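Local coordinates for protein nitrite reductase (Hyphomicrobium denitrificans, PDB 2DV6) that probably catalyses the one-electron reduction of nitrite to nitric oxide during denitrification, working as a copper-containing hexamer, at residues Gly74-Val79 with Ser88-Gly93; Leu31-Ala36 with Leu69-Gly74; Leu197-Gly202 with Leu277-Glu282; Val221-Ala226 with Tyr256-Ala261. All blocks are in the same frame, centred on the assembly; numbering follows the deposited sequence.

Contact 1: residues Gly74-Val79 with Ser88-Gly93. With CU (copper (II) ion), chain I.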
loop_
_atom_site.group_PDB
_atom_site.type_symbol
_atom_site.label_atom_id
_atom_site.label_comp_id
_atom_site.label_asym_id
_atom_site.label_seq_id
_atom_site.Cartn_x
_atom_site.Cartn_y
_atom_site.Cartn_z
ATOM N N GLY A 74 15.797 8.128 5.842
ATOM C CA GLY A 74 16.719 8.386 4.750
ATOM C C GLY A 74 17.595 9.625 4.838
ATOM O O GLY A 74 18.260 9.977 3.872
ATOM N N ALA A 75 17.544 10.335 5.966
ATOM C CA ALA A 75 18.443 11.471 6.186
ATOM C C ALA A 75 19.708 10.883 6.792
ATOM O O ALA A 75 19.701 9.732 7.243
ATOM C CB ALA A 75 17.817 12.486 7.119
ATOM N N GLN A 76 20.794 11.644 6.790
ATOM C CA GLN A 76 22.047 11.137 7.299
ATOM C C GLN A 76 22.013 11.179 8.821
ATOM O O GLN A 76 21.529 12.171 9.369
ATOM C CB GLN A 76 23.160 12.014 6.751
ATOM C CG GLN A 76 24.522 11.499 6.947
ATOM C CD GLN A 76 25.531 12.321 6.165
ATOM O OE1 GLN A 76 25.456 13.561 6.136
ATOM N NE2 GLN A 76 26.468 11.633 5.503
ATOM N N HIS A 77 22.492 10.125 9.500
ATOM C CA HIS A 77 22.452 10.090 10.977
ATOM C C HIS A 77 23.627 9.381 11.631
ATOM O O HIS A 77 24.241 8.522 11.034
ATOM C CB HIS A 77 21.188 9.397 11.527
ATOM C CG HIS A 77 19.895 9.972 11.032
ATOM N ND1 HIS A 77 19.480 11.250 11.324
ATOM C CD2 HIS A 77 18.926 9.436 10.262
ATOM C CE1 HIS A 77 18.308 11.477 10.770
ATOM N NE2 HIS A 77 17.949 10.386 10.115
ATOM N N ASP A 78 23.884 9.712 12.892
ATOM C CA ASP A 78 24.624 8.820 13.771
ATOM C C ASP A 78 24.021 8.891 15.175
ATOM O O ASP A 78 22.940 9.482 15.354
ATOM C CB ASP A 78 26.156 9.072 13.750
ATOM C CG ASP A 78 26.565 10.472 14.225
ATOM O OD1 ASP A 78 27.778 10.819 14.044
ATOM O OD2 ASP A 78 25.729 11.217 14.806
ATOM N N VAL A 79 24.701 8.259 16.139
ATOM C CA VAL A 79 24.450 8.427 17.553
ATOM C C VAL A 79 25.816 8.651 18.194
ATOM O O VAL A 79 26.745 7.877 17.963
ATOM C CB VAL A 79 23.928 7.152 18.252
ATOM C CG1 VAL A 79 23.505 7.487 19.694
ATOM C CG2 VAL A 79 22.802 6.547 17.527
ATOM N N SER A 88 28.213 5.530 16.809
ATOM C CA SER A 88 27.958 4.691 15.653
ATOM C C SER A 88 28.670 5.310 14.467
ATOM O O SER A 88 29.102 6.478 14.500
ATOM C CB SER A 88 26.463 4.636 15.365
ATOM O OG SER A 88 26.029 5.857 14.774
ATOM N N ALA A 89 28.784 4.522 13.409
ATOM C CA ALA A 89 29.140 5.049 12.132
ATOM C C ALA A 89 27.928 5.873 11.630
ATOM O O ALA A 89 26.787 5.710 12.112
ATOM C CB ALA A 89 29.480 3.892 11.164
ATOM N N ILE A 90 28.188 6.756 10.678
ATOM C CA ILE A 90 27.131 7.453 9.966
ATOM C C ILE A 90 26.404 6.505 9.018
ATOM O O ILE A 90 26.981 5.682 8.292
ATOM C CB ILE A 90 27.658 8.715 9.196
ATOM C CG1 ILE A 90 28.143 9.762 10.213
ATOM C CG2 ILE A 90 26.549 9.342 8.337
ATOM C CD1 ILE A 90 29.054 10.896 9.625
ATOM N N VAL A 91 25.102 6.706 9.005
ATOM C CA VAL A 91 24.176 5.867 8.320
ATOM C C VAL A 91 23.408 6.765 7.342
ATOM O O VAL A 91 22.818 7.755 7.721
ATOM C CB VAL A 91 23.409 5.207 9.499
ATOM C CG1 VAL A 91 22.057 5.823 9.886
ATOM C CG2 VAL A 91 23.596 3.753 9.548
ATOM N N ASN A 92 23.425 6.420 6.064
ATOM C CA ASN A 92 22.995 7.340 5.010
ATOM C C ASN A 92 21.588 7.088 4.469
ATOM O O ASN A 92 20.748 7.991 4.494
ATOM C CB ASN A 92 24.034 7.349 3.896
ATOM C CG ASN A 92 25.342 7.991 4.356
ATOM O OD1 ASN A 92 25.365 9.171 4.667
ATOM N ND2 ASN A 92 26.411 7.199 4.461
ATOM N N GLY A 93 21.310 5.884 3.994
ATOM C CA GLY A 93 19.994 5.668 3.400
ATOM C C GLY A 93 19.069 4.903 4.326
ATOM O O GLY A 93 19.496 4.328 5.323
HETATM CU CU CU I . 20.551 12.713 12.447
#
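Q76 reaches N92 with its carboxamide: CG stands anti to the backbone N (chi1 -169°) and the chain runs on extended, so that it lies beside the N92 side chain, both pointing the same way. NE2 of Q76 gives a hydrogen bond to OD1 of N92 (2.8 Å), in the plane of the acceptor carbonyl but tilted out of the donor's own amide plane. On the way, CG of Q76 passes 3.3 Å from CG2 of I90, which crosses it obliquely. The backbones are held by a reciprocal pair between H77 and V91, the H77 N to V91 O bond at 3.0 Å and its return from V91 N to H77 O at 2.9 Å, which makes these residues a single antiparallel hydrogen-bonded bridge. The bridge lies in the amino-terminal cupredoxin domain, where H77 supplies one ligand of the copper that C114, H119 and M124 complete. Its ring carries ND1 to the copper ion at 2.1 Å, while NE2 is hydrogen-bonded to E73, a second-shell carboxylate that would fix the ring's rotation. CB of H77 packs against CG1 of V91 at 4.0 Å. Farther along, S88 folds its hydroxyl over its own backbone, OG standing between N and the carbonyl carbon (chi1 75°); there OG accepts from V79 N (3.1 Å) and donates to A89 O. The return bond from S88 N to V79 O closes this end. The carboxylate of D78 turns to partners beyond the two segments, S115 and R87, leaving CB of D78 3.4 Å from OG of S88.

Contact 2: residues Leu31-Ala36 with Leu69-Gly74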
loop_
_atom_site.group_PDB
_atom_site.type_symbol
_atom_site.label_atom_id
_atom_site.label_comp_id
_atom_site.label_asym_id
_atom_site.label_seq_id
_atom_site.Cartn_x
_atom_site.Cartn_y
_atom_site.Cartn_z
ATOM N N LEU A 31 17.393 1.580 18.142
ATOM C CA LEU A 31 16.844 2.891 17.846
ATOM C C LEU A 31 16.673 2.985 16.339
ATOM O O LEU A 31 17.601 2.704 15.568
ATOM C CB LEU A 31 17.814 4.018 18.311
ATOM C CG LEU A 31 18.180 4.060 19.808
ATOM C CD1 LEU A 31 19.239 5.154 20.188
ATOM C CD2 LEU A 31 16.945 4.232 20.653
ATOM N N ARG A 32 15.491 3.376 15.908
ATOM C CA ARG A 32 15.301 3.719 14.521
ATOM C C ARG A 32 15.091 5.225 14.457
ATOM O O ARG A 32 14.611 5.813 15.402
ATOM C CB ARG A 32 14.122 2.957 13.897
ATOM C CG ARG A 32 12.747 3.266 14.476
ATOM C CD ARG A 32 11.632 2.421 13.782
ATOM N NE ARG A 32 10.421 2.388 14.609
ATOM C CZ ARG A 32 9.363 3.186 14.448
ATOM N NH1 ARG A 32 9.331 4.087 13.466
ATOM N NH2 ARG A 32 8.324 3.076 15.283
ATOM N N THR A 33 15.513 5.852 13.375
ATOM C CA THR A 33 15.329 7.296 13.254
ATOM C C THR A 33 13.970 7.553 12.564
ATOM O O THR A 33 13.497 6.731 11.778
ATOM C CB THR A 33 16.499 7.954 12.475
ATOM O OG1 THR A 33 16.434 7.564 11.097
ATOM C CG2 THR A 33 17.884 7.557 13.060
ATOM N N GLY A 34 13.340 8.672 12.873
ATOM C CA GLY A 34 12.108 9.029 12.202
ATOM C C GLY A 34 11.561 10.385 12.597
ATOM O O GLY A 34 12.211 11.150 13.297
ATOM N N ILE A 35 10.384 10.698 12.077
ATOM C CA ILE A 35 9.666 11.904 12.412
ATOM C C ILE A 35 8.528 11.454 13.291
ATOM O O ILE A 35 7.703 10.621 12.885
ATOM C CB ILE A 35 9.066 12.606 11.182
ATOM C CG1 ILE A 35 10.113 12.830 10.065
ATOM C CG2 ILE A 35 8.381 13.903 11.600
ATOM C CD1 ILE A 35 11.353 13.659 10.442
ATOM N N ALA A 36 8.502 11.952 14.518
ATOM C CA ALA A 36 7.422 11.604 15.412
ATOM C C ALA A 36 7.234 12.731 16.375
ATOM O O ALA A 36 8.171 13.496 16.642
ATOM C CB ALA A 36 7.703 10.310 16.139
ATOM N N LEU A 69 21.609 1.236 15.620
ATOM C CA LEU A 69 20.950 2.368 15.016
ATOM C C LEU A 69 20.513 1.953 13.622
ATOM O O LEU A 69 21.349 1.508 12.827
ATOM C CB LEU A 69 21.954 3.520 14.910
ATOM C CG LEU A 69 21.557 4.973 14.613
ATOM C CD1 LEU A 69 22.341 5.589 13.443
ATOM C CD2 LEU A 69 20.064 5.331 14.635
ATOM N N VAL A 70 19.222 2.107 13.330
ATOM C CA VAL A 70 18.701 1.861 11.981
ATOM C C VAL A 70 18.072 3.142 11.448
ATOM O O VAL A 70 17.257 3.766 12.112
ATOM C CB VAL A 70 17.619 0.712 11.990
ATOM C CG1 VAL A 70 17.082 0.424 10.572
ATOM C CG2 VAL A 70 18.175 -0.545 12.678
ATOM N N ASN A 71 18.438 3.507 10.231
ATOM C CA ASN A 71 17.948 4.690 9.582
ATOM C C ASN A 71 16.517 4.410 9.087
ATOM O O ASN A 71 16.276 3.445 8.325
ATOM C CB ASN A 71 18.923 5.039 8.433
ATOM C CG ASN A 71 18.574 6.316 7.725
ATOM O OD1 ASN A 71 17.401 6.595 7.472
ATOM N ND2 ASN A 71 19.602 7.090 7.357
ATOM N N GLY A 72 15.578 5.228 9.556
ATOM C CA GLY A 72 14.161 5.039 9.256
ATOM C C GLY A 72 13.688 5.827 8.051
ATOM O O GLY A 72 12.902 5.337 7.257
ATOM N N GLU A 73 14.182 7.041 7.861
ATOM C CA GLU A 73 13.565 7.879 6.837
ATOM C C GLU A 73 14.489 8.330 5.710
ATOM O O GLU A 73 14.003 8.850 4.732
ATOM C CB GLU A 73 12.833 9.065 7.491
ATOM C CG GLU A 73 13.731 10.260 7.852
ATOM C CD GLU A 73 14.895 9.887 8.745
ATOM O OE1 GLU A 73 14.683 9.320 9.831
ATOM O OE2 GLU A 73 16.029 10.144 8.325
ATOM N N GLY A 74 15.797 8.128 5.842
ATOM C CA GLY A 74 16.719 8.386 4.750
ATOM C C GLY A 74 17.595 9.625 4.838
ATOM O O GLY A 74 18.260 9.977 3.872
#
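T33 lays its CG2 against CD2 of L69 at 3.5 Å, closer than usual for two carbons, the two side chains crossing at a slant. Both belong to the sheet of the amino-terminal cupredoxin domain, where strand 27-36 runs parallel to strand 64-70. The ladder is short: V70 N donates to L31 O (2.8 Å, 169° at the hydrogen) and T33 N to V70 O (3.0 Å), after which the chain beyond V70 leaves the strand and side-chain bonding takes over. The T33 hydroxyl stands between its own N and carbonyl carbon (chi1 70°), which turns OG1 toward that departing loop. There it accepts from G72 N at 2.9 Å in an almost straight bond (175°) and donates to OE1 of E73, so both roles of the hydroxyl are used. E73 bends at chi2 and crosses T33 at about a right angle. Its other oxygen, OE2, accepts from NE2 of the copper ligand H77 and from A75 N; T33 is therefore placed to steady a carboxylate that itself positions the histidine. I35 of a neighbouring subunit packs on E73. Within the turn, N71 OD1 accepts from G74 N at 2.8 Å on a lone pair in the carbonyl plane, an Asx motif.

Contact 3: residues Leu197-Gly202 with Leu277-Glu282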
loop_
_atom_site.group_PDB
_atom_site.type_symbol
_atom_site.label_atom_id
_atom_site.label_comp_id
_atom_site.label_asym_id
_atom_site.label_seq_id
_atom_site.Cartn_x
_atom_site.Cartn_y
_atom_site.Cartn_z
ATOM N N LEU A 197 17.659 -38.801 30.098
ATOM C CA LEU A 197 17.481 -40.216 30.360
ATOM C C LEU A 197 18.813 -40.915 30.146
ATOM O O LEU A 197 19.556 -40.609 29.209
ATOM C CB LEU A 197 16.310 -40.812 29.530
ATOM C CG LEU A 197 14.992 -39.988 29.535
ATOM C CD1 LEU A 197 13.996 -40.495 28.501
ATOM C CD2 LEU A 197 14.320 -39.891 30.958
ATOM N N ARG A 198 19.151 -41.825 31.059
ATOM C CA ARG A 198 20.460 -42.446 31.057
ATOM C C ARG A 198 20.318 -43.949 31.340
ATOM O O ARG A 198 19.824 -44.339 32.395
ATOM C CB ARG A 198 21.381 -41.750 32.071
ATOM C CG ARG A 198 22.833 -42.126 31.964
ATOM C CD ARG A 198 23.694 -41.162 32.787
ATOM N NE ARG A 198 25.103 -41.344 32.418
ATOM C CZ ARG A 198 26.045 -40.423 32.535
ATOM N NH1 ARG A 198 25.739 -39.240 33.039
ATOM N NH2 ARG A 198 27.296 -40.681 32.130
ATOM N N VAL A 199 20.697 -44.783 30.378
ATOM C CA VAL A 199 20.566 -46.232 30.516
ATOM C C VAL A 199 21.842 -46.796 29.902
ATOM O O VAL A 199 22.700 -46.029 29.398
ATOM C CB VAL A 199 19.291 -46.836 29.799
ATOM C CG1 VAL A 199 17.964 -46.234 30.329
ATOM C CG2 VAL A 199 19.368 -46.690 28.271
ATOM N N ARG A 200 21.938 -48.129 29.924
ATOM C CA ARG A 200 23.102 -48.872 29.505
ATOM C C ARG A 200 22.705 -49.718 28.296
ATOM O O ARG A 200 21.566 -50.196 28.252
ATOM C CB ARG A 200 23.493 -49.782 30.671
ATOM C CG ARG A 200 24.751 -50.574 30.498
ATOM C CD ARG A 200 24.443 -51.953 31.033
ATOM N NE ARG A 200 25.628 -52.759 31.310
ATOM C CZ ARG A 200 26.033 -53.786 30.574
ATOM N NH1 ARG A 200 25.364 -54.139 29.469
ATOM N NH2 ARG A 200 27.125 -54.442 30.943
ATOM N N VAL A 201 23.611 -49.912 27.320
ATOM C CA VAL A 201 23.324 -50.853 26.245
ATOM C C VAL A 201 22.824 -52.160 26.850
ATOM O O VAL A 201 23.379 -52.647 27.845
ATOM C CB VAL A 201 24.523 -51.325 25.384
ATOM C CG1 VAL A 201 24.323 -51.028 23.905
ATOM C CG2 VAL A 201 25.878 -51.050 25.981
ATOM N N GLY A 202 21.804 -52.728 26.232
ATOM C CA GLY A 202 21.290 -54.011 26.683
ATOM C C GLY A 202 20.098 -53.871 27.602
ATOM O O GLY A 202 19.362 -54.854 27.815
ATOM N N LEU A 277 18.677 -38.813 25.570
ATOM C CA LEU A 277 18.695 -40.145 26.088
ATOM C C LEU A 277 20.096 -40.665 25.826
ATOM O O LEU A 277 20.487 -40.840 24.647
ATOM C CB LEU A 277 17.707 -41.019 25.323
ATOM C CG LEU A 277 17.354 -42.508 25.623
ATOM C CD1 LEU A 277 17.573 -43.464 24.473
ATOM C CD2 LEU A 277 17.778 -43.111 26.970
ATOM N N LEU A 278 20.842 -40.926 26.900
ATOM C CA LEU A 278 22.150 -41.497 26.758
ATOM C C LEU A 278 22.030 -43.018 26.935
ATOM O O LEU A 278 21.515 -43.479 27.958
ATOM C CB LEU A 278 23.139 -40.910 27.793
ATOM C CG LEU A 278 24.533 -41.605 27.859
ATOM C CD1 LEU A 278 25.325 -41.547 26.547
ATOM C CD2 LEU A 278 25.434 -41.087 29.000
ATOM N N VAL A 279 22.518 -43.771 25.945
ATOM C CA VAL A 279 22.720 -45.217 26.085
ATOM C C VAL A 279 24.228 -45.481 26.204
ATOM O O VAL A 279 24.959 -45.461 25.212
ATOM C CB VAL A 279 22.090 -46.036 24.928
ATOM C CG1 VAL A 279 22.290 -47.555 25.150
ATOM C CG2 VAL A 279 20.586 -45.674 24.772
ATOM N N GLU A 280 24.675 -45.699 27.443
ATOM C CA GLU A 280 26.078 -45.890 27.770
ATOM C C GLU A 280 26.629 -47.153 27.107
ATOM O O GLU A 280 25.900 -48.159 26.985
ATOM C CB GLU A 280 26.239 -46.016 29.290
ATOM C CG GLU A 280 26.005 -44.715 30.095
ATOM C CD GLU A 280 26.669 -44.725 31.483
ATOM O OE1 GLU A 280 27.420 -45.671 31.790
ATOM O OE2 GLU A 280 26.446 -43.782 32.273
ATOM N N PRO A 281 27.906 -47.118 26.668
ATOM C CA PRO A 281 28.525 -48.376 26.273
ATOM C C PRO A 281 28.717 -49.259 27.511
ATOM O O PRO A 281 28.658 -48.760 28.649
ATOM C CB PRO A 281 29.886 -47.959 25.706
ATOM C CG PRO A 281 30.185 -46.641 26.331
ATOM C CD PRO A 281 28.813 -45.973 26.483
ATOM N N GLU A 282 28.928 -50.550 27.284
ATOM C CA GLU A 282 29.222 -51.517 28.345
ATOM C C GLU A 282 30.203 -50.961 29.393
ATOM O O GLU A 282 29.917 -51.002 30.592
ATOM C CB GLU A 282 29.801 -52.782 27.721
ATOM C CG GLU A 282 29.237 -54.096 28.247
ATOM C CD GLU A 282 28.466 -54.866 27.169
ATOM O OE1 GLU A 282 27.639 -54.243 26.451
ATOM O OE2 GLU A 282 28.684 -56.091 27.034
#
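R198 and L278 lie side by side and point the same way, with CD2 of L278 over one face of the guanidinium, 3.4 Å from NE of R198. E280 approaches the same group at its edge, its carboxylate plane turned 70° from that of the guanidinium. NE of R198 bonds to the anti lone pair of E280 OE2 at 2.8 Å, and NH2 adds a weak second bond to that oxygen. The arginine gets there because CG is anti to the backbone N (chi1 -168°) and the chain stays extended to NE. These three share one face of a parallel strand pair, 197-200 with 277-280, whose axes approach to 4.5 Å at 19°; the pair forms one margin of a sheet in a cupredoxin domain of the multicopper oxidase family. On the other face, CD2 of L277 meets CB of L197 at 3.7 Å, and the CG2 atoms of V199 and V279 meet at 3.8 Å where the two valines cross. Backbone bonds from L278 N to L197 O through V201 N to E280 O hold the register. Beyond the strands, R200 slants across E282; their charges form only a long salt bridge, NH1 to OE1 at 3.8 Å, with the oxygen well out of the guanidinium plane, whereas NH1 donates to V201 O. A methionine in place of R198 would probably leave the buried E280 carboxylate without its countercharge and E291 without its partner at NH1. With E291 paired to NH1 of R198 and I156 N donating to OE2 of E280, the bridge is one link in a charged network that probably keeps E280 ionised.

Contact 4: residues Val221-Ala226 with Tyr256-Ala261. With CU (copper (II) ion), chain H; CU (copper (II) ion), chain G.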
loop_
_atom_site.group_PDB
_atom_site.type_symbol
_atom_site.label_atom_id
_atom_site.label_comp_id
_atom_site.label_asym_id
_atom_site.label_seq_id
_atom_site.Cartn_x
_atom_site.Cartn_y
_atom_site.Cartn_z
ATOM N N VAL A 221 6.130 -39.626 22.197
ATOM C CA VAL A 221 7.582 -39.547 22.235
ATOM C C VAL A 221 8.197 -40.492 21.186
ATOM O O VAL A 221 7.718 -41.594 20.995
ATOM C CB VAL A 221 8.146 -39.825 23.682
ATOM C CG1 VAL A 221 7.723 -41.277 24.207
ATOM C CG2 VAL A 221 9.678 -39.662 23.698
ATOM N N ASP A 222 9.230 -40.018 20.493
ATOM C CA ASP A 222 10.063 -40.776 19.546
ATOM C C ASP A 222 11.482 -40.697 20.165
ATOM O O ASP A 222 11.987 -39.589 20.357
ATOM C CB ASP A 222 9.985 -40.045 18.169
ATOM C CG ASP A 222 11.050 -40.506 17.114
ATOM O OD1 ASP A 222 10.895 -40.088 15.930
ATOM O OD2 ASP A 222 12.023 -41.261 17.409
ATOM N N PHE A 223 12.090 -41.841 20.517
ATOM C CA PHE A 223 13.496 -41.887 20.970
ATOM C C PHE A 223 14.419 -42.306 19.812
ATOM O O PHE A 223 14.193 -43.377 19.209
ATOM C CB PHE A 223 13.711 -42.893 22.125
ATOM C CG PHE A 223 12.856 -42.647 23.352
ATOM C CD1 PHE A 223 11.617 -43.299 23.508
ATOM C CD2 PHE A 223 13.297 -41.809 24.358
ATOM C CE1 PHE A 223 10.836 -43.088 24.650
ATOM C CE2 PHE A 223 12.538 -41.590 25.495
ATOM C CZ PHE A 223 11.285 -42.215 25.638
ATOM N N HIS A 224 15.453 -41.514 19.510
ATOM C CA HIS A 224 16.407 -41.907 18.440
ATOM C C HIS A 224 17.254 -43.127 18.839
ATOM O O HIS A 224 17.869 -43.766 17.977
ATOM C CB HIS A 224 17.334 -40.744 18.020
ATOM C CG HIS A 224 16.640 -39.649 17.289
ATOM N ND1 HIS A 224 17.319 -38.589 16.734
ATOM C CD2 HIS A 224 15.337 -39.471 16.969
ATOM C CE1 HIS A 224 16.461 -37.779 16.137
ATOM N NE2 HIS A 224 15.253 -38.289 16.266
ATOM N N GLY A 225 17.312 -43.422 20.138
ATOM C CA GLY A 225 17.952 -44.659 20.602
ATOM C C GLY A 225 17.057 -45.902 20.674
ATOM O O GLY A 225 17.517 -46.976 21.078
ATOM N N ALA A 226 15.785 -45.744 20.303
ATOM C CA ALA A 226 14.850 -46.851 20.225
ATOM C C ALA A 226 14.804 -47.437 18.807
ATOM O O ALA A 226 14.950 -46.708 17.797
ATOM C CB ALA A 226 13.445 -46.411 20.695
ATOM N N TYR A 256 21.378 -39.818 22.223
ATOM C CA TYR A 256 20.261 -39.725 21.291
ATOM C C TYR A 256 19.311 -38.604 21.631
ATOM O O TYR A 256 18.984 -38.398 22.784
ATOM C CB TYR A 256 19.474 -41.046 21.291
ATOM C CG TYR A 256 20.287 -42.231 20.783
ATOM C CD1 TYR A 256 20.835 -43.165 21.670
ATOM C CD2 TYR A 256 20.511 -42.410 19.413
ATOM C CE1 TYR A 256 21.558 -44.246 21.207
ATOM C CE2 TYR A 256 21.255 -43.470 18.940
ATOM C CZ TYR A 256 21.772 -44.393 19.841
ATOM O OH TYR A 256 22.507 -45.462 19.358
ATOM N N VAL A 257 18.807 -37.891 20.630
ATOM C CA VAL A 257 17.679 -37.011 20.944
ATOM C C VAL A 257 16.380 -37.781 21.009
ATOM O O VAL A 257 16.223 -38.828 20.358
ATOM C CB VAL A 257 17.638 -35.623 20.161
ATOM C CG1 VAL A 257 18.754 -35.468 19.169
ATOM C CG2 VAL A 257 16.222 -35.184 19.699
ATOM N N TYR A 258 15.466 -37.291 21.841
ATOM C CA TYR A 258 14.101 -37.769 21.749
ATOM C C TYR A 258 13.194 -36.549 21.715
ATOM O O TYR A 258 13.600 -35.485 22.172
ATOM C CB TYR A 258 13.761 -38.689 22.931
ATOM C CG TYR A 258 13.641 -38.020 24.274
ATOM C CD1 TYR A 258 12.458 -37.406 24.655
ATOM C CD2 TYR A 258 14.702 -38.039 25.190
ATOM C CE1 TYR A 258 12.327 -36.790 25.934
ATOM C CE2 TYR A 258 14.575 -37.452 26.453
ATOM C CZ TYR A 258 13.375 -36.828 26.821
ATOM O OH TYR A 258 13.216 -36.206 28.065
ATOM N N HIS A 259 11.982 -36.697 21.190
ATOM C CA HIS A 259 11.083 -35.562 21.066
ATOM C C HIS A 259 9.652 -36.064 20.888
ATOM O O HIS A 259 9.440 -37.226 20.543
ATOM C CB HIS A 259 11.498 -34.702 19.851
ATOM C CG HIS A 259 11.661 -35.485 18.590
ATOM N ND1 HIS A 259 10.590 -35.857 17.801
ATOM C CD2 HIS A 259 12.770 -35.973 17.976
ATOM C CE1 HIS A 259 11.036 -36.531 16.749
ATOM N NE2 HIS A 259 12.350 -36.630 16.843
ATOM N N CYS A 260 8.680 -35.199 21.113
ATOM C CA CYS A 260 7.311 -35.559 20.801
ATOM C C CYS A 260 7.213 -35.855 19.312
ATOM O O CYS A 260 7.895 -35.238 18.489
ATOM C CB CYS A 260 6.354 -34.445 21.186
ATOM S SG CYS A 260 4.599 -34.798 20.901
ATOM N N ALA A 261 6.365 -36.821 18.972
ATOM C CA ALA A 261 6.165 -37.198 17.581
ATOM C C ALA A 261 4.683 -37.153 17.185
ATOM O O ALA A 261 4.219 -37.983 16.397
ATOM C CB ALA A 261 6.782 -38.591 17.294
HETATM CU CU CU H . 13.502 -37.539 15.429
HETATM CU CU CU G . 3.661 -33.171 21.897
HETATM O O HOH W 1 11.797 -38.143 13.661
#
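H224 and H259 converge on one copper ion, NE2 of H224 at 2.1 Å and NE2 of H259 at 2.0 Å, their rings nearly perpendicular (planes at 89°). A water at 2.5 Å from the copper and H416 of a neighbouring subunit complete the ligands, so the site spans a subunit interface. The H259 ring is fixed from behind: ND1 donates to C260 O in a nearly straight bond (175°) lying in the ring plane. ND1 of H224 is held by Q389 of that same neighbour. D222 runs beside H259, pointing the same way, with OD1 3.7 Å from the copper. Backbone bonds from D222 N to H259 O and back from H259 N to D222 O make an antiparallel hydrogen-bonded pair, which H224 N to V257 O extends. In this cupredoxin domain the histidine-cysteine step is the characteristic link between two coppers: the next residue, C260, binds the second ion through SG, with H219, H268 and M273. On the other face, CD2 of F223 touches CB of Y258 at 3.5 Å, and CG2 of V221 adjoins the Y258 ring. At the far end the turn from F223 to A226 sets CA of G225 squarely over the Y256 ring, 3.4 Å from its centroid, a CH-pi contact. A serine in place of Y256 would probably strip that platform from beneath G225, leaving the turn next to H224 less firmly seated and I252 O without its hydroxyl partner.

From the N terminus, contact 2 comes first: it joins strand 27-36 to the end of strand 64-70, closing a loop of 32 residues. Contact 1 follows in series, sharing G74 with it and closing a much shorter loop of eight; the two touch, so together they tie the strand pair of the first cupredoxin domain to its copper loop. The chain then passes to a second domain, on the opposite side of its centre, with about 50 Å between the centres of contacts 1 and 4. There contact 3 spans 74 residues and encloses contact 4. Their strands 274-280 and 254-259 are neighbours in one sheet, so a continuous ladder runs from 197-200 to strand 222-223, which leads into the copper ligand H224.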